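Local coordinates for M152 protein (Murid herpesvirus 1, PDB 4G59) that adopts an MHC class I-like fold and probably acts as a viral immunoevasin that binds host NKG2D ligands of the RAE-1 family, at residues E78-E83 with A146-G151; S187-R192 with Y196-M201. All blocks are in the same frame, centred on the assembly; numbering follows the deposited sequence.

Contact 1: residues E78-E83 with A146-G151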
loop_
_atom_site.group_PDB
_atom_site.type_symbol
_atom_site.label_atom_id
_atom_site.label_comp_id
_atom_site.label_asym_id
_atom_site.label_seq_id
_atom_site.Cartn_x
_atom_site.Cartn_y
_atom_site.Cartn_z
ATOM N N GLU B 78 17.554 2.600 10.862
ATOM C CA GLU B 78 17.779 3.816 10.096
ATOM C C GLU B 78 19.267 4.021 9.787
ATOM O O GLU B 78 19.645 4.298 8.639
ATOM C CB GLU B 78 17.142 5.030 10.784
ATOM C CG GLU B 78 15.623 5.002 10.722
ATOM C CD GLU B 78 14.974 6.299 11.117
ATOM O OE1 GLU B 78 13.754 6.285 11.365
ATOM O OE2 GLU B 78 15.658 7.339 11.156
ATOM N N ARG B 79 20.098 3.866 10.816
ATOM C CA ARG B 79 21.543 3.818 10.660
ATOM C C ARG B 79 21.980 2.691 9.716
ATOM O O ARG B 79 22.703 2.932 8.753
ATOM C CB ARG B 79 22.216 3.621 12.023
ATOM C CG ARG B 79 23.676 4.021 12.032
ATOM C CD ARG B 79 24.459 3.341 13.134
ATOM N NE ARG B 79 24.286 1.889 13.143
ATOM C CZ ARG B 79 24.921 1.049 12.332
ATOM N NH1 ARG B 79 25.771 1.512 11.433
ATOM N NH2 ARG B 79 24.699 -0.255 12.414
ATOM N N PHE B 80 21.546 1.465 9.993
ATOM C CA PHE B 80 21.991 0.310 9.214
ATOM C C PHE B 80 21.676 0.436 7.723
ATOM O O PHE B 80 22.519 0.160 6.873
ATOM C CB PHE B 80 21.378 -0.985 9.773
ATOM C CG PHE B 80 21.545 -2.189 8.859
ATOM C CD1 PHE B 80 22.805 -2.704 8.575
ATOM C CD2 PHE B 80 20.431 -2.814 8.297
ATOM C CE1 PHE B 80 22.948 -3.826 7.729
ATOM C CE2 PHE B 80 20.564 -3.931 7.457
ATOM C CZ PHE B 80 21.825 -4.440 7.169
ATOM N N VAL B 81 20.449 0.841 7.417
ATOM C CA VAL B 81 19.973 0.905 6.035
ATOM C C VAL B 81 20.648 2.067 5.300
ATOM O O VAL B 81 20.878 1.992 4.082
ATOM C CB VAL B 81 18.411 0.997 5.971
ATOM C CG1 VAL B 81 17.933 1.147 4.550
ATOM C CG2 VAL B 81 17.768 -0.237 6.601
ATOM N N TYR B 82 20.979 3.125 6.044
ATOM C CA TYR B 82 21.709 4.258 5.480
ATOM C C TYR B 82 23.120 3.850 5.046
ATOM O O TYR B 82 23.511 4.112 3.907
ATOM C CB TYR B 82 21.763 5.433 6.459
ATOM C CG TYR B 82 22.755 6.508 6.067
ATOM C CD1 TYR B 82 22.495 7.369 5.009
ATOM C CD2 TYR B 82 23.952 6.664 6.755
ATOM C CE1 TYR B 82 23.402 8.352 4.646
ATOM C CE2 TYR B 82 24.863 7.643 6.397
ATOM C CZ TYR B 82 24.581 8.481 5.340
ATOM O OH TYR B 82 25.479 9.454 4.970
ATOM N N GLU B 83 23.881 3.217 5.942
ATOM C CA GLU B 83 25.201 2.693 5.576
ATOM C C GLU B 83 25.100 1.769 4.368
ATOM O O GLU B 83 25.825 1.947 3.397
ATOM C CB GLU B 83 25.858 1.926 6.725
ATOM C CG GLU B 83 25.888 2.645 8.056
ATOM C CD GLU B 83 26.758 3.881 8.057
ATOM O OE1 GLU B 83 27.889 3.816 7.536
ATOM O OE2 GLU B 83 26.312 4.920 8.593
ATOM N N ALA B 146 23.625 -10.419 -0.032
ATOM C CA ALA B 146 23.387 -11.511 0.890
ATOM C C ALA B 146 23.876 -11.148 2.287
ATOM O O ALA B 146 23.220 -11.453 3.291
ATOM C CB ALA B 146 24.071 -12.773 0.389
ATOM N N ARG B 147 25.034 -10.503 2.363
ATOM C CA ARG B 147 25.650 -10.247 3.667
ATOM C C ARG B 147 24.837 -9.193 4.419
ATOM O O ARG B 147 24.696 -9.245 5.654
ATOM C CB ARG B 147 27.155 -9.909 3.528
ATOM C CG ARG B 147 27.547 -8.423 3.540
ATOM C CD ARG B 147 29.079 -8.190 3.319
ATOM N NE ARG B 147 29.561 -8.591 1.984
ATOM C CZ ARG B 147 30.292 -9.684 1.736
ATOM N NH1 ARG B 147 30.644 -10.501 2.728
ATOM N NH2 ARG B 147 30.671 -9.971 0.498
ATOM N N TYR B 148 24.253 -8.263 3.668
ATOM C CA TYR B 148 23.388 -7.264 4.281
ATOM C C TYR B 148 21.993 -7.824 4.570
ATOM O O TYR B 148 21.252 -7.271 5.403
ATOM C CB TYR B 148 23.347 -5.992 3.443
ATOM C CG TYR B 148 24.532 -5.105 3.729
ATOM C CD1 TYR B 148 24.503 -4.198 4.777
ATOM C CD2 TYR B 148 25.691 -5.187 2.964
ATOM C CE1 TYR B 148 25.591 -3.388 5.052
ATOM C CE2 TYR B 148 26.782 -4.389 3.234
ATOM C CZ TYR B 148 26.731 -3.489 4.280
ATOM O OH TYR B 148 27.824 -2.692 4.549
ATOM N N GLY B 149 21.662 -8.936 3.907
ATOM C CA GLY B 149 20.458 -9.695 4.209
ATOM C C GLY B 149 20.413 -10.215 5.642
ATOM O O GLY B 149 19.364 -10.619 6.151
ATOM N N GLN B 150 21.549 -10.208 6.317
ATOM C CA GLN B 150 21.555 -10.615 7.713
ATOM C C GLN B 150 20.838 -9.602 8.589
ATOM O O GLN B 150 20.387 -9.923 9.686
ATOM C CB GLN B 150 22.977 -10.826 8.208
ATOM C CG GLN B 150 23.583 -12.111 7.739
ATOM C CD GLN B 150 24.944 -12.316 8.339
ATOM O OE1 GLN B 150 25.362 -11.564 9.224
ATOM N NE2 GLN B 150 25.653 -13.328 7.861
ATOM N N GLY B 151 20.736 -8.379 8.096
ATOM C CA GLY B 151 20.072 -7.333 8.832
ATOM C C GLY B 151 20.976 -6.912 9.958
ATOM O O GLY B 151 22.100 -7.399 10.054
#
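Phe80, on the helix 68-89, presses its ring against Tyr148 and Gly151, at the turn from Tyr148 to Gly151 associated with helix 142-148. The tight part is the outer end of this ring. Atom CE1 of Phe80 lies 3.4 Å from CD1 of Tyr148, while Phe80 CZ sits 3.4 Å from the backbone O of Tyr148, which meets the phenyl ring at its edge, in plane. That same oxygen accepts the bond from Gly151 N (3.0 Å) that closes the type I turn. Phe80 CE2 then approaches Gly151 CA at 3.7 Å, with Gly151 C over one face of the ring, toward its rim. Phe80 reaches the turn because its CG is anti to the backbone N (chi1 168°). Gly151 leaves helical geometry with positive phi.

The two aromatic planes lie 27° apart but are slid so far that they barely overlap, and it is the edge of Tyr148 that meets Phe80. Tyr84 gives the tyrosine a second, stacked cover. On the loose, solvent side, Arg79 and Arg147 make no contact across the segments and form local salt bridges with Glu76 and Asp144. Inward, Phe80 meets Phe97 on strand 95-103 edge-to-face. The join thus rests mainly on van der Waals contact of one buried ring, the carbonyl oxygen at its edge probably adding a weak electrostatic attraction.

Contact 2: residues S187-R192 with Y196-M201; sequences SLYSNR and YVSCTM
A beta hairpin at the edge of a four-stranded antiparallel sheet forms this contact, in what is consistent with the immunoglobulin-like domain of an MHC class I-like protein. Strands 185-191 and 196-203 run antiparallel, their local axes 4.7 Å apart at closest. Ser187 and Thr200 form one hydrogen-bonded pair, Ser187 N to Thr200 O and Thr200 N to Ser187 O both spanning 2.9 Å; the second is nearly straight (168° at the hydrogen), the first more bent (145°). Tyr189 and Ser198 form the next, with 3.0 Å from Tyr189 N to Ser198 O and the same from Ser198 N to Tyr189 O. Nearer the turn, Asn191 N reaches Tyr196 O at 2.9 Å, and Asn191 OD1 accepts from Asn194 N.

Leu188, Ser190, Val197 and Cys199 lie on one face of the sheet, Ser187, Tyr189, Ser198 and Thr200 on the other. On the first, Leu188 CD2 touches Cys199 CB at 3.8 Å, and both residues pack on Phe250 and Val262 of the facing sheet. Beside them Ser190 OG lies next to Val197 CG2 and is hydrogen-bonded to Tyr264 OH.

On the face of Tyr189 and Ser198, the serine hydroxyl sits between its own backbone N and carbonyl carbon (chi1 61°), which brings OG within 3.3 Å of Tyr189 CB, a van der Waals contact. Tyr189 extends its ring away from the hairpin to a cation-pi contact with a basic side chain of another protein chain, and Tyr196 meets an aromatic of that chain edge-to-face. Thr200 OG1 bonds to Glu234 OE1 on strand 231-238. With the backbone ladder fixing the strands, the side chains divide by face: a mostly apolar one packs on the facing sheet, with one hydroxyl bond within it, while Tyr189 and Tyr196 on the other touch another protein chain in this assembly.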
loop_
_atom_site.group_PDB
_atom_site.type_symbol
_atom_site.label_atom_id
_atom_site.label_comp_id
_atom_site.label_asym_id
_atom_site.label_seq_id
_atom_site.Cartn_x
_atom_site.Cartn_y
_atom_site.Cartn_z
ATOM N N SER B 187 -20.994 -0.216 5.734
ATOM C CA SER B 187 -21.748 0.602 4.769
ATOM C C SER B 187 -21.548 0.134 3.325
ATOM O O SER B 187 -20.544 -0.507 3.004
ATOM C CB SER B 187 -21.407 2.091 4.920
ATOM O OG SER B 187 -20.054 2.378 4.642
ATOM N N LEU B 188 -22.521 0.416 2.472
ATOM C CA LEU B 188 -22.406 0.114 1.057
ATOM C C LEU B 188 -22.662 1.388 0.268
ATOM O O LEU B 188 -23.436 2.241 0.704
ATOM C CB LEU B 188 -23.448 -0.927 0.648
ATOM C CG LEU B 188 -23.353 -2.350 1.164
ATOM C CD1 LEU B 188 -24.632 -3.082 0.782
ATOM C CD2 LEU B 188 -22.120 -3.057 0.602
ATOM N N TYR B 189 -22.036 1.514 -0.895
ATOM C CA TYR B 189 -22.393 2.586 -1.817
ATOM C C TYR B 189 -22.561 2.022 -3.210
ATOM O O TYR B 189 -21.746 1.201 -3.665
ATOM C CB TYR B 189 -21.313 3.656 -1.879
ATOM C CG TYR B 189 -21.731 4.841 -2.728
ATOM C CD1 TYR B 189 -22.571 5.819 -2.208
ATOM C CD2 TYR B 189 -21.296 4.993 -4.033
ATOM C CE1 TYR B 189 -22.963 6.908 -2.955
ATOM C CE2 TYR B 189 -21.691 6.096 -4.800
ATOM C CZ TYR B 189 -22.524 7.043 -4.244
ATOM O OH TYR B 189 -22.934 8.138 -4.967
ATOM N N SER B 190 -23.603 2.467 -3.896
ATOM C CA SER B 190 -23.785 2.097 -5.294
ATOM C C SER B 190 -23.668 3.326 -6.151
ATOM O O SER B 190 -24.364 4.314 -5.935
ATOM C CB SER B 190 -25.135 1.441 -5.514
ATOM O OG SER B 190 -25.182 0.213 -4.840
ATOM N N ASN B 191 -22.762 3.277 -7.112
ATOM C CA ASN B 191 -22.661 4.348 -8.087
ATOM C C ASN B 191 -23.391 3.886 -9.338
ATOM O O ASN B 191 -22.914 2.990 -10.059
ATOM C CB ASN B 191 -21.194 4.671 -8.371
ATOM C CG ASN B 191 -21.021 5.860 -9.302
ATOM O OD1 ASN B 191 -21.737 6.002 -10.300
ATOM N ND2 ASN B 191 -20.048 6.708 -8.993
ATOM N N ARG B 192 -24.561 4.485 -9.560
ATOM C CA ARG B 192 -25.424 4.171 -10.701
ATOM C C ARG B 192 -24.756 4.511 -12.037
ATOM O O ARG B 192 -24.887 3.774 -13.018
ATOM C CB ARG B 192 -26.726 4.958 -10.591
ATOM C CG ARG B 192 -27.351 4.979 -9.201
ATOM C CD ARG B 192 -27.700 3.578 -8.756
ATOM N NE ARG B 192 -28.714 3.530 -7.705
ATOM C CZ ARG B 192 -28.945 2.448 -6.974
ATOM N NH1 ARG B 192 -28.223 1.362 -7.186
ATOM N NH2 ARG B 192 -29.883 2.453 -6.034
ATOM N N TYR B 196 -20.294 0.654 -10.169
ATOM C CA TYR B 196 -19.468 0.205 -9.049
ATOM C C TYR B 196 -20.258 0.118 -7.741
ATOM O O TYR B 196 -21.161 0.918 -7.494
ATOM C CB TYR B 196 -18.293 1.156 -8.825
ATOM C CG TYR B 196 -17.359 1.283 -9.992
ATOM C CD1 TYR B 196 -17.413 0.385 -11.052
ATOM C CD2 TYR B 196 -16.428 2.308 -10.039
ATOM C CE1 TYR B 196 -16.544 0.499 -12.144
ATOM C CE2 TYR B 196 -15.561 2.445 -11.118
ATOM C CZ TYR B 196 -15.618 1.538 -12.166
ATOM O OH TYR B 196 -14.759 1.668 -13.237
ATOM N N VAL B 197 -19.894 -0.845 -6.896
ATOM C CA VAL B 197 -20.378 -0.896 -5.524
ATOM C C VAL B 197 -19.162 -0.990 -4.606
ATOM O O VAL B 197 -18.262 -1.802 -4.840
ATOM C CB VAL B 197 -21.271 -2.120 -5.289
ATOM C CG1 VAL B 197 -21.760 -2.159 -3.834
ATOM C CG2 VAL B 197 -22.460 -2.098 -6.240
ATOM N N SER B 198 -19.120 -0.157 -3.574
ATOM C CA SER B 198 -18.067 -0.259 -2.563
ATOM C C SER B 198 -18.666 -0.838 -1.293
ATOM O O SER B 198 -19.855 -0.603 -0.999
ATOM C CB SER B 198 -17.460 1.111 -2.239
ATOM O OG SER B 198 -18.433 2.006 -1.720
ATOM N N CYS B 199 -17.867 -1.608 -0.553
ATOM C CA CYS B 199 -18.261 -2.028 0.801
ATOM C C CYS B 199 -17.211 -1.547 1.787
ATOM O O CYS B 199 -16.006 -1.742 1.559
ATOM C CB CYS B 199 -18.378 -3.551 0.880
ATOM S SG CYS B 199 -18.874 -4.202 2.515
ATOM N N THR B 200 -17.653 -0.942 2.890
ATOM C CA THR B 200 -16.705 -0.394 3.877
ATOM C C THR B 200 -16.969 -0.866 5.309
ATOM O O THR B 200 -18.124 -0.857 5.763
ATOM C CB THR B 200 -16.729 1.137 3.858
ATOM O OG1 THR B 200 -16.517 1.594 2.520
ATOM C CG2 THR B 200 -15.626 1.712 4.739
ATOM N N MET B 201 -15.909 -1.286 6.000
ATOM C CA MET B 201 -15.960 -1.518 7.439
ATOM C C MET B 201 -14.981 -0.590 8.181
ATOM O O MET B 201 -13.759 -0.645 7.956
ATOM C CB MET B 201 -15.637 -2.957 7.798
ATOM C CG MET B 201 -15.838 -3.194 9.285
ATOM S SD MET B 201 -15.619 -4.915 9.758
ATOM C CE MET B 201 -13.831 -5.021 9.823
#

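Overall arrangement
Contact 1 and contact 2 come in series along the chain, the first closing before the second opens, and lie on opposite sides of the chain's centre. Their centres are 44 Å apart and their nearest atoms about 29 Å, so neither touches the other. Contact 1 joins helix 68-89 to helix 142-148 and its associated turn within the MHC-like N-terminal part, both resting on the eight-stranded sheet. Contact 2 lies in the later four-stranded sheet, built on strands 185-191 and 196-203. They share no helix, strand or sheet. Together they illustrate a division between an MHC-like platform of helices on an eight-stranded sheet and a separate beta sandwich, with a second protein chain reaching contact 2 alone.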